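Local coordinates for hypoxanthine-guanine phosphoribosyltransferase (Thermus thermophilus, PDB 3ACB), which probably salvages purine bases by joining hypoxanthine or guanine to phosphoribosyl diphosphate, giving IMP or GMP, with magnesium as cofactor, at residues G3-G8 against N169-T174; E29-Y34 against R57-P62; T107-S112 against R138-P143. One frame throughout, in Å; residues are numbered along the deposited sequence.

Interaction 1 of 3, residues G3-G8 against N169-T174; sequences GMFTPG and NLPFIT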
loop_
_atom_site.group_PDB
_atom_site.type_symbol
_atom_site.label_atom_id
_atom_site.label_comp_id
_atom_site.label_asym_id
_atom_site.label_seq_id
_atom_site.Cartn_x
_atom_site.Cartn_y
_atom_site.Cartn_z
ATOM N N GLY A 3 -14.257 -9.267 -14.593
ATOM C CA GLY A 3 -13.890 -7.894 -15.046
ATOM C C GLY A 3 -15.070 -6.942 -15.030
ATOM O O GLY A 3 -16.187 -7.324 -15.374
ATOM N N MET A 4 -14.816 -5.697 -14.630
ATOM C CA MET A 4 -15.849 -4.665 -14.559
ATOM C C MET A 4 -15.240 -3.266 -14.471
ATOM O O MET A 4 -15.968 -2.278 -14.394
ATOM C CB MET A 4 -16.749 -4.885 -13.335
ATOM C CG MET A 4 -17.689 -6.074 -13.427
ATOM S SD MET A 4 -18.877 -5.923 -14.777
ATOM C CE MET A 4 -20.249 -5.127 -13.937
ATOM N N PHE A 5 -13.912 -3.179 -14.474
ATOM C CA PHE A 5 -13.249 -1.878 -14.382
ATOM C C PHE A 5 -13.558 -1.014 -15.600
ATOM O O PHE A 5 -13.207 -1.362 -16.731
ATOM C CB PHE A 5 -11.733 -2.056 -14.235
ATOM C CG PHE A 5 -11.319 -2.712 -12.944
ATOM C CD1 PHE A 5 -11.765 -2.214 -11.720
ATOM C CD2 PHE A 5 -10.482 -3.823 -12.952
ATOM C CE1 PHE A 5 -11.381 -2.814 -10.517
ATOM C CE2 PHE A 5 -10.089 -4.435 -11.758
ATOM C CZ PHE A 5 -10.540 -3.928 -10.537
ATOM N N THR A 6 -14.205 0.120 -15.359
ATOM C CA THR A 6 -14.584 1.024 -16.436
ATOM C C THR A 6 -14.052 2.442 -16.246
ATOM O O THR A 6 -14.238 3.050 -15.193
ATOM C CB THR A 6 -16.118 1.092 -16.562
ATOM O OG1 THR A 6 -16.633 -0.226 -16.791
ATOM C CG2 THR A 6 -16.523 1.998 -17.714
ATOM N N PRO A 7 -13.385 2.990 -17.273
ATOM C CA PRO A 7 -12.839 4.347 -17.190
ATOM C C PRO A 7 -13.928 5.413 -17.281
ATOM O O PRO A 7 -15.004 5.174 -17.837
ATOM C CB PRO A 7 -11.879 4.401 -18.373
ATOM C CG PRO A 7 -12.560 3.531 -19.384
ATOM C CD PRO A 7 -13.010 2.350 -18.548
ATOM N N GLY A 8 -13.643 6.583 -16.723
ATOM C CA GLY A 8 -14.598 7.673 -16.768
ATOM C C GLY A 8 -14.533 8.319 -18.138
ATOM O O GLY A 8 -13.743 7.898 -18.985
ATOM N N ASN A 169 -9.468 1.106 -6.266
ATOM C CA ASN A 169 -9.040 -0.191 -6.785
ATOM C C ASN A 169 -8.878 -0.301 -8.300
ATOM O O ASN A 169 -8.456 -1.341 -8.812
ATOM C CB ASN A 169 -9.966 -1.298 -6.260
ATOM C CG ASN A 169 -11.421 -1.079 -6.624
ATOM O OD1 ASN A 169 -11.926 0.044 -6.580
ATOM N ND2 ASN A 169 -12.109 -2.159 -6.959
ATOM N N LEU A 170 -9.201 0.764 -9.024
ATOM C CA LEU A 170 -9.027 0.744 -10.473
ATOM C C LEU A 170 -7.533 0.589 -10.745
ATOM O O LEU A 170 -6.715 1.290 -10.156
ATOM C CB LEU A 170 -9.539 2.049 -11.093
ATOM C CG LEU A 170 -11.027 2.134 -11.451
ATOM C CD1 LEU A 170 -11.897 1.685 -10.291
ATOM C CD2 LEU A 170 -11.352 3.560 -11.850
ATOM N N PRO A 171 -7.155 -0.345 -11.632
ATOM C CA PRO A 171 -5.735 -0.548 -11.939
ATOM C C PRO A 171 -5.146 0.528 -12.845
ATOM O O PRO A 171 -3.947 0.536 -13.118
ATOM C CB PRO A 171 -5.716 -1.934 -12.580
ATOM C CG PRO A 171 -7.047 -2.005 -13.258
ATOM C CD PRO A 171 -7.987 -1.400 -12.241
ATOM N N PHE A 172 -5.992 1.442 -13.300
ATOM C CA PHE A 172 -5.542 2.514 -14.178
ATOM C C PHE A 172 -5.988 3.855 -13.632
ATOM O O PHE A 172 -6.783 3.910 -12.694
ATOM C CB PHE A 172 -6.122 2.308 -15.583
ATOM C CG PHE A 172 -7.613 2.094 -15.600
ATOM C CD1 PHE A 172 -8.489 3.151 -15.368
ATOM C CD2 PHE A 172 -8.142 0.823 -15.820
ATOM C CE1 PHE A 172 -9.868 2.949 -15.351
ATOM C CE2 PHE A 172 -9.519 0.607 -15.806
ATOM C CZ PHE A 172 -10.386 1.673 -15.569
ATOM N N ILE A 173 -5.462 4.930 -14.208
ATOM C CA ILE A 173 -5.837 6.280 -13.807
ATOM C C ILE A 173 -6.847 6.770 -14.834
ATOM O O ILE A 173 -6.618 6.664 -16.046
ATOM C CB ILE A 173 -4.633 7.255 -13.816
ATOM C CG1 ILE A 173 -3.675 6.934 -12.664
ATOM C CG2 ILE A 173 -5.136 8.698 -13.692
ATOM C CD1 ILE A 173 -4.251 7.231 -11.298
ATOM N N THR A 174 -7.963 7.299 -14.356
ATOM C CA THR A 174 -8.991 7.797 -15.255
ATOM C C THR A 174 -9.527 9.116 -14.714
ATOM O O THR A 174 -8.986 9.656 -13.748
ATOM C CB THR A 174 -10.132 6.758 -15.411
ATOM O OG1 THR A 174 -11.046 7.194 -16.426
ATOM C CG2 THR A 174 -10.877 6.569 -14.097
#

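Interaction 2 of 3, residues E29-Y34 against R57-P62; sequences EIARDY and RAIPLP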
loop_
_atom_site.group_PDB
_atom_site.type_symbol
_atom_site.label_atom_id
_atom_site.label_comp_id
_atom_site.label_asym_id
_atom_site.label_seq_id
_atom_site.Cartn_x
_atom_site.Cartn_y
_atom_site.Cartn_z
ATOM N N GLU A 29 15.608 4.805 -11.822
ATOM C CA GLU A 29 16.335 6.049 -11.576
ATOM C C GLU A 29 16.724 6.166 -10.105
ATOM O O GLU A 29 17.853 6.540 -9.776
ATOM C CB GLU A 29 15.490 7.262 -11.968
ATOM C CG GLU A 29 14.977 7.240 -13.391
ATOM C CD GLU A 29 14.421 8.585 -13.833
ATOM O OE1 GLU A 29 13.708 9.230 -13.037
ATOM O OE2 GLU A 29 14.690 8.994 -14.982
ATOM N N ILE A 30 15.782 5.857 -9.219
ATOM C CA ILE A 30 16.054 5.929 -7.793
ATOM C C ILE A 30 17.186 4.968 -7.439
ATOM O O ILE A 30 18.145 5.353 -6.771
ATOM C CB ILE A 30 14.782 5.599 -6.966
ATOM C CG1 ILE A 30 13.784 6.760 -7.087
ATOM C CG2 ILE A 30 15.142 5.360 -5.502
ATOM C CD1 ILE A 30 12.397 6.451 -6.555
ATOM N N ALA A 31 17.087 3.726 -7.904
ATOM C CA ALA A 31 18.126 2.733 -7.623
ATOM C C ALA A 31 19.487 3.264 -8.066
ATOM O O ALA A 31 20.485 3.099 -7.369
ATOM C CB ALA A 31 17.818 1.421 -8.345
ATOM N N ARG A 32 19.515 3.907 -9.228
ATOM C CA ARG A 32 20.746 4.468 -9.769
ATOM C C ARG A 32 21.270 5.615 -8.909
ATOM O O ARG A 32 22.414 5.591 -8.455
ATOM C CB ARG A 32 20.500 4.969 -11.191
ATOM C CG ARG A 32 21.683 5.666 -11.838
ATOM C CD ARG A 32 21.220 6.471 -13.045
ATOM N NE ARG A 32 20.289 7.530 -12.655
ATOM C CZ ARG A 32 19.583 8.267 -13.508
ATOM N NH1 ARG A 32 19.693 8.065 -14.814
ATOM N NH2 ARG A 32 18.769 9.212 -13.053
ATOM N N ASP A 33 20.426 6.617 -8.684
ATOM C CA ASP A 33 20.812 7.781 -7.896
ATOM C C ASP A 33 21.190 7.465 -6.461
ATOM O O ASP A 33 21.958 8.203 -5.845
ATOM C CB ASP A 33 19.681 8.814 -7.862
ATOM C CG ASP A 33 19.363 9.381 -9.223
ATOM O OD1 ASP A 33 20.194 9.213 -10.137
ATOM O OD2 ASP A 33 18.289 10.005 -9.378
ATOM N N TYR A 34 20.655 6.378 -5.921
ATOM C CA TYR A 34 20.932 6.041 -4.533
ATOM C C TYR A 34 21.848 4.855 -4.333
ATOM O O TYR A 34 21.861 4.248 -3.262
ATOM C CB TYR A 34 19.613 5.803 -3.792
ATOM C CG TYR A 34 18.834 7.073 -3.525
ATOM C CD1 TYR A 34 18.989 7.770 -2.328
ATOM C CD2 TYR A 34 17.969 7.600 -4.484
ATOM C CE1 TYR A 34 18.307 8.961 -2.093
ATOM C CE2 TYR A 34 17.277 8.786 -4.257
ATOM C CZ TYR A 34 17.454 9.462 -3.062
ATOM O OH TYR A 34 16.790 10.642 -2.838
ATOM N N ARG A 57 8.970 -2.150 -5.189
ATOM C CA ARG A 57 9.345 -3.404 -5.815
ATOM C C ARG A 57 10.195 -3.182 -7.064
ATOM O O ARG A 57 10.695 -4.139 -7.655
ATOM C CB ARG A 57 8.095 -4.213 -6.149
ATOM C CG ARG A 57 7.478 -4.849 -4.914
ATOM C CD ARG A 57 6.239 -5.640 -5.244
ATOM N NE ARG A 57 5.108 -4.769 -5.535
ATOM C CZ ARG A 57 3.901 -5.214 -5.857
ATOM N NH1 ARG A 57 3.676 -6.520 -5.931
ATOM N NH2 ARG A 57 2.920 -4.356 -6.090
ATOM N N ALA A 58 10.362 -1.919 -7.453
ATOM C CA ALA A 58 11.169 -1.573 -8.620
ATOM C C ALA A 58 12.479 -0.901 -8.208
ATOM O O ALA A 58 13.187 -0.340 -9.049
ATOM C CB ALA A 58 10.385 -0.652 -9.550
ATOM N N ILE A 59 12.793 -0.946 -6.915
ATOM C CA ILE A 59 14.026 -0.347 -6.413
ATOM C C ILE A 59 14.876 -1.420 -5.739
ATOM O O ILE A 59 14.684 -1.731 -4.558
ATOM C CB ILE A 59 13.745 0.770 -5.382
ATOM C CG1 ILE A 59 12.854 1.848 -6.004
ATOM C CG2 ILE A 59 15.064 1.386 -4.916
ATOM C CD1 ILE A 59 12.431 2.930 -5.027
ATOM N N PRO A 60 15.826 -2.006 -6.486
ATOM C CA PRO A 60 16.718 -3.054 -5.976
ATOM C C PRO A 60 17.772 -2.541 -4.998
ATOM O O PRO A 60 18.969 -2.687 -5.238
ATOM C CB PRO A 60 17.355 -3.622 -7.250
ATOM C CG PRO A 60 16.360 -3.287 -8.326
ATOM C CD PRO A 60 15.944 -1.893 -7.950
ATOM N N LEU A 61 17.330 -1.942 -3.898
ATOM C CA LEU A 61 18.255 -1.428 -2.892
ATOM C C LEU A 61 17.747 -1.722 -1.489
ATOM O O LEU A 61 16.548 -1.908 -1.279
ATOM C CB LEU A 61 18.407 0.094 -3.015
ATOM C CG LEU A 61 19.084 0.747 -4.221
ATOM C CD1 LEU A 61 18.948 2.259 -4.103
ATOM C CD2 LEU A 61 20.552 0.348 -4.280
ATOM N N PRO A 62 18.658 -1.788 -0.509
ATOM C CA PRO A 62 18.175 -2.047 0.847
ATOM C C PRO A 62 17.533 -0.729 1.268
ATOM O O PRO A 62 18.134 0.335 1.113
ATOM C CB PRO A 62 19.454 -2.353 1.621
ATOM C CG PRO A 62 20.501 -1.555 0.882
ATOM C CD PRO A 62 20.131 -1.791 -0.563
#

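Interaction 3 of 3, residues T107-S112 against R138-P143; sequences TGLTLS and RQVEVP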
loop_
_atom_site.group_PDB
_atom_site.type_symbol
_atom_site.label_atom_id
_atom_site.label_comp_id
_atom_site.label_asym_id
_atom_site.label_seq_id
_atom_site.Cartn_x
_atom_site.Cartn_y
_atom_site.Cartn_z
ATOM N N THR A 107 -1.582 21.893 -5.717
ATOM C CA THR A 107 -1.308 23.210 -5.146
ATOM C C THR A 107 0.094 23.235 -4.551
ATOM O O THR A 107 0.758 24.267 -4.552
ATOM C CB THR A 107 -2.308 23.574 -4.023
ATOM O OG1 THR A 107 -2.104 22.703 -2.904
ATOM C CG2 THR A 107 -3.751 23.429 -4.513
ATOM N N GLY A 108 0.535 22.088 -4.044
ATOM C CA GLY A 108 1.852 21.995 -3.440
ATOM C C GLY A 108 1.840 22.383 -1.970
ATOM O O GLY A 108 2.864 22.302 -1.289
ATOM N N LEU A 109 0.676 22.798 -1.479
ATOM C CA LEU A 109 0.528 23.216 -0.087
ATOM C C LEU A 109 0.798 22.090 0.903
ATOM O O LEU A 109 1.519 22.277 1.882
ATOM C CB LEU A 109 -0.879 23.775 0.146
ATOM C CG LEU A 109 -1.208 25.035 -0.657
ATOM C CD1 LEU A 109 -2.682 25.377 -0.521
ATOM C CD2 LEU A 109 -0.339 26.179 -0.173
ATOM N N THR A 110 0.213 20.925 0.643
ATOM C CA THR A 110 0.384 19.773 1.513
ATOM C C THR A 110 1.822 19.274 1.520
ATOM O O THR A 110 2.373 18.983 2.581
ATOM C CB THR A 110 -0.542 18.618 1.088
ATOM O OG1 THR A 110 -1.906 19.020 1.250
ATOM C CG2 THR A 110 -0.286 17.386 1.935
ATOM N N LEU A 111 2.427 19.175 0.340
ATOM C CA LEU A 111 3.802 18.707 0.235
ATOM C C LEU A 111 4.765 19.681 0.914
ATOM O O LEU A 111 5.733 19.263 1.550
ATOM C CB LEU A 111 4.194 18.529 -1.238
ATOM C CG LEU A 111 5.646 18.127 -1.521
ATOM C CD1 LEU A 111 5.970 16.797 -0.834
ATOM C CD2 LEU A 111 5.855 18.008 -3.023
ATOM N N SER A 112 4.493 20.976 0.768
ATOM C CA SER A 112 5.333 22.017 1.359
ATOM C C SER A 112 5.349 21.878 2.880
ATOM O O SER A 112 6.391 22.011 3.520
ATOM C CB SER A 112 4.802 23.399 0.977
ATOM O OG SER A 112 5.634 24.413 1.501
ATOM N N ARG A 138 -0.335 24.972 -8.967
ATOM C CA ARG A 138 0.682 25.388 -8.003
ATOM C C ARG A 138 0.420 26.718 -7.311
ATOM O O ARG A 138 0.181 27.738 -7.956
ATOM C CB ARG A 138 2.057 25.451 -8.670
ATOM C CG ARG A 138 2.652 24.096 -9.026
ATOM C CD ARG A 138 3.137 23.335 -7.797
ATOM N NE ARG A 138 3.915 22.167 -8.192
ATOM C CZ ARG A 138 3.400 21.059 -8.716
ATOM N NH1 ARG A 138 2.088 20.950 -8.901
ATOM N NH2 ARG A 138 4.202 20.067 -9.080
ATOM N N GLN A 139 0.480 26.698 -5.984
ATOM C CA GLN A 139 0.287 27.904 -5.194
ATOM C C GLN A 139 1.595 28.203 -4.471
ATOM O O GLN A 139 1.802 29.300 -3.959
ATOM C CB GLN A 139 -0.854 27.716 -4.194
ATOM C CG GLN A 139 -2.182 27.377 -4.854
ATOM C CD GLN A 139 -3.371 27.628 -3.950
ATOM O OE1 GLN A 139 -3.444 27.106 -2.840
ATOM N NE2 GLN A 139 -4.315 28.433 -4.426
ATOM N N VAL A 140 2.476 27.205 -4.447
ATOM C CA VAL A 140 3.789 27.322 -3.821
ATOM C C VAL A 140 4.775 26.423 -4.558
ATOM O O VAL A 140 4.396 25.380 -5.088
ATOM C CB VAL A 140 3.759 26.900 -2.332
ATOM C CG1 VAL A 140 2.876 27.850 -1.543
ATOM C CG2 VAL A 140 3.258 25.469 -2.203
ATOM N N GLU A 141 6.038 26.828 -4.593
ATOM C CA GLU A 141 7.059 26.043 -5.272
ATOM C C GLU A 141 7.531 24.860 -4.435
ATOM O O GLU A 141 7.995 25.027 -3.307
ATOM C CB GLU A 141 8.261 26.919 -5.622
ATOM C CG GLU A 141 7.977 27.982 -6.661
ATOM C CD GLU A 141 9.216 28.779 -7.020
ATOM O OE1 GLU A 141 10.200 28.167 -7.488
ATOM O OE2 GLU A 141 9.208 30.015 -6.832
ATOM N N VAL A 142 7.397 23.665 -4.995
ATOM C CA VAL A 142 7.831 22.442 -4.334
ATOM C C VAL A 142 8.553 21.609 -5.382
ATOM O O VAL A 142 8.217 21.658 -6.567
ATOM C CB VAL A 142 6.643 21.637 -3.774
ATOM C CG1 VAL A 142 6.017 22.385 -2.603
ATOM C CG2 VAL A 142 5.613 21.400 -4.867
ATOM N N PRO A 143 9.569 20.847 -4.965
ATOM C CA PRO A 143 10.295 20.035 -5.936
ATOM C C PRO A 143 9.718 18.636 -6.110
ATOM O O PRO A 143 9.128 18.080 -5.186
ATOM C CB PRO A 143 11.695 19.990 -5.344
ATOM C CG PRO A 143 11.393 19.836 -3.878
ATOM C CD PRO A 143 10.263 20.849 -3.663
#

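Interaction 1 of 3, residues G3-G8 against N169-T174
Probably part of the hood of this type I phosphoribosyltransferase, the N-terminal strip 3-8 lies along the loop 169-174, held by Phe5 and Pro7 at two apolar places and by Gly8 at one polar one. The Phe5 ring is the main anchor. Pro171 sits over one face of it in a CH-pi contact, CD 3.5 Å from the ring centroid and almost straight above it. At the rim of the same ring, close to its plane, Asn169 ND2 stands 3.7 Å from Phe5 CE1, with the amide turned 76° from the ring. That amide nitrogen is hydrogen-bonded to Leu61 O of the second subunit, and Arg57 of that subunit packs on both Phe5 and Pro171, which places this end of the contact at the dimer interface. Leu170 and Phe5 slide past one another in opposite directions, CD1 of each 4.2 Å from the other. Phe172 stands between Phe5 and Pro7, meeting both obliquely: its CE2 lies 3.8 Å from Phe5 CB and its CE1 3.9 Å from Pro7 CB, while Thr6 C lies at its edge, near the ring plane. At the far end Gly8 N donates to Thr174 OG1 over 2.7 Å, a somewhat bent bond of 147°. The first torsion of Thr174 sets OG1 opposite the backbone N (chi1 -173°), which puts OG1 3.5 Å from Pro7 CB. Thr174 is buried, and its OG1 also donates to Gln13 OE1, so the hydroxyl accepts one bond and gives another. The loop then enters strand 174-176, which pairs antiparallel with 155-157, where Tyr155 and Val156 bind GMP. A strip and loop packed this way are consistent with the hood of type I phosphoribosyltransferases, which lies beside the purine site.

Interaction 2 of 3, residues E29-Y34 against R57-P62
Tyr34 has the carbonyl O of Ile30 at the edge of its ring, in plane, and it meets the loop 57-62 through its CB, not over a face: Leu61 CD1 lies 3.6 Å from Tyr34 CB. The other flat group, the guanidinium of Arg32, holds the Asp33 carboxylate at its edge on a side of the helix that does not face the loop. It grips side-on, NE at 3.0 Å and NH2 at 3.2 Å from the single atom OD1, both from the same face of the carboxylate, with NE 42° above its plane. Asp33 OD2 turns to Tyr146 OH instead, so the two carboxylate oxygens have separate partners. The contact itself is apolar. Ile59 stretches its chain toward the helix, the ethyl arm extended (chi2 175°), and lays CD1 obliquely across Ile30, 3.7 Å from Ile30 CG2 and 3.8 Å from Ile30 CD1. Next to it Ala31 CB meets Pro60 CD at 3.8 Å, and at Ala31 the leucine comes right up to the helix backbone, Leu61 CD1 3.6 Å from Ala31 CA. Pro60 is the centre of an inverse gamma turn, closed by Leu61 N to Ile59 O, and this tight bend presents Ile59 and Leu61 to the same helix on either side of the proline. Pro60 also packs on Met4 of the second subunit. Ile30 in the last turn of helix 16-33, and Tyr34 just beyond its end, rest on strands 97-102 and 146-150. The loop therefore joins helix 49-56 to strand 64-70 by crossing the end of helix 16-33.

Interaction 3 of 3, residues T107-S112 against R138-P143
Thr107 and Arg138 bring their CA atoms to within 4.1 Å, and there the loop 138-143 is stitched to the chain entering helix 109-119. Gln139 N donates to Thr107 O over 2.8 Å, nearly straight at 172°; Val140 N adds a weak bond of 3.4 Å to the same oxygen. Gly108, the N-cap residue, has a positive phi of 87°, a conformation easy for a residue without a side chain. Its carbonyl O takes Ser112 N and is flanked by methyls, Val140 CG2 at 3.3 Å and Val142 CG1 at 3.4 Å. Thr107 OG1, set between its own backbone N and carbonyl carbon (chi1 67°), accepts from Leu109 N at 3.1 Å in an ST turn. Gln139 runs alongside Thr107, pointing the same way. Leu109 and Val140 cross at about a right angle, Leu109 CD2 3.9 Å from Val140 CG1, and deeper in Leu111 CD2 leans 3.8 Å from Val142 CB. Thr107, Gly108 and Thr110 bind IMP and GMP in the phosphoribosyl-binding loop of this family. One good main-chain bond and a weak one tie Thr107 O to the 138-143 loop, Arg138 adds a grip on Asp106 O, and valine methyls pack against the N-cap carbonyl, consistent with holding the nucleotide-binding loop in place.

From the N terminus, the strip 3-8 is met by 169-174 only near the C terminus, closing interaction 1. Nested inside it are interactions 2 and 3, which follow in series: 29-34 meets 57-62 before 107-112 opens the loop that 138-143 closes. Interaction 1 ties the N terminus to the loop before strand 174-176, interaction 2 pins the end of helix 16-33 to the link between helix 49-56 and strand 64-70, and interaction 3 fastens the nucleotide-binding loop to the approach to strand 146-150. None touches another within the chain. Across the dimer, however, interactions 1 and 2 meet, Asn169 of one subunit bonding to Leu61 O of the other and Met4 packing on Pro60.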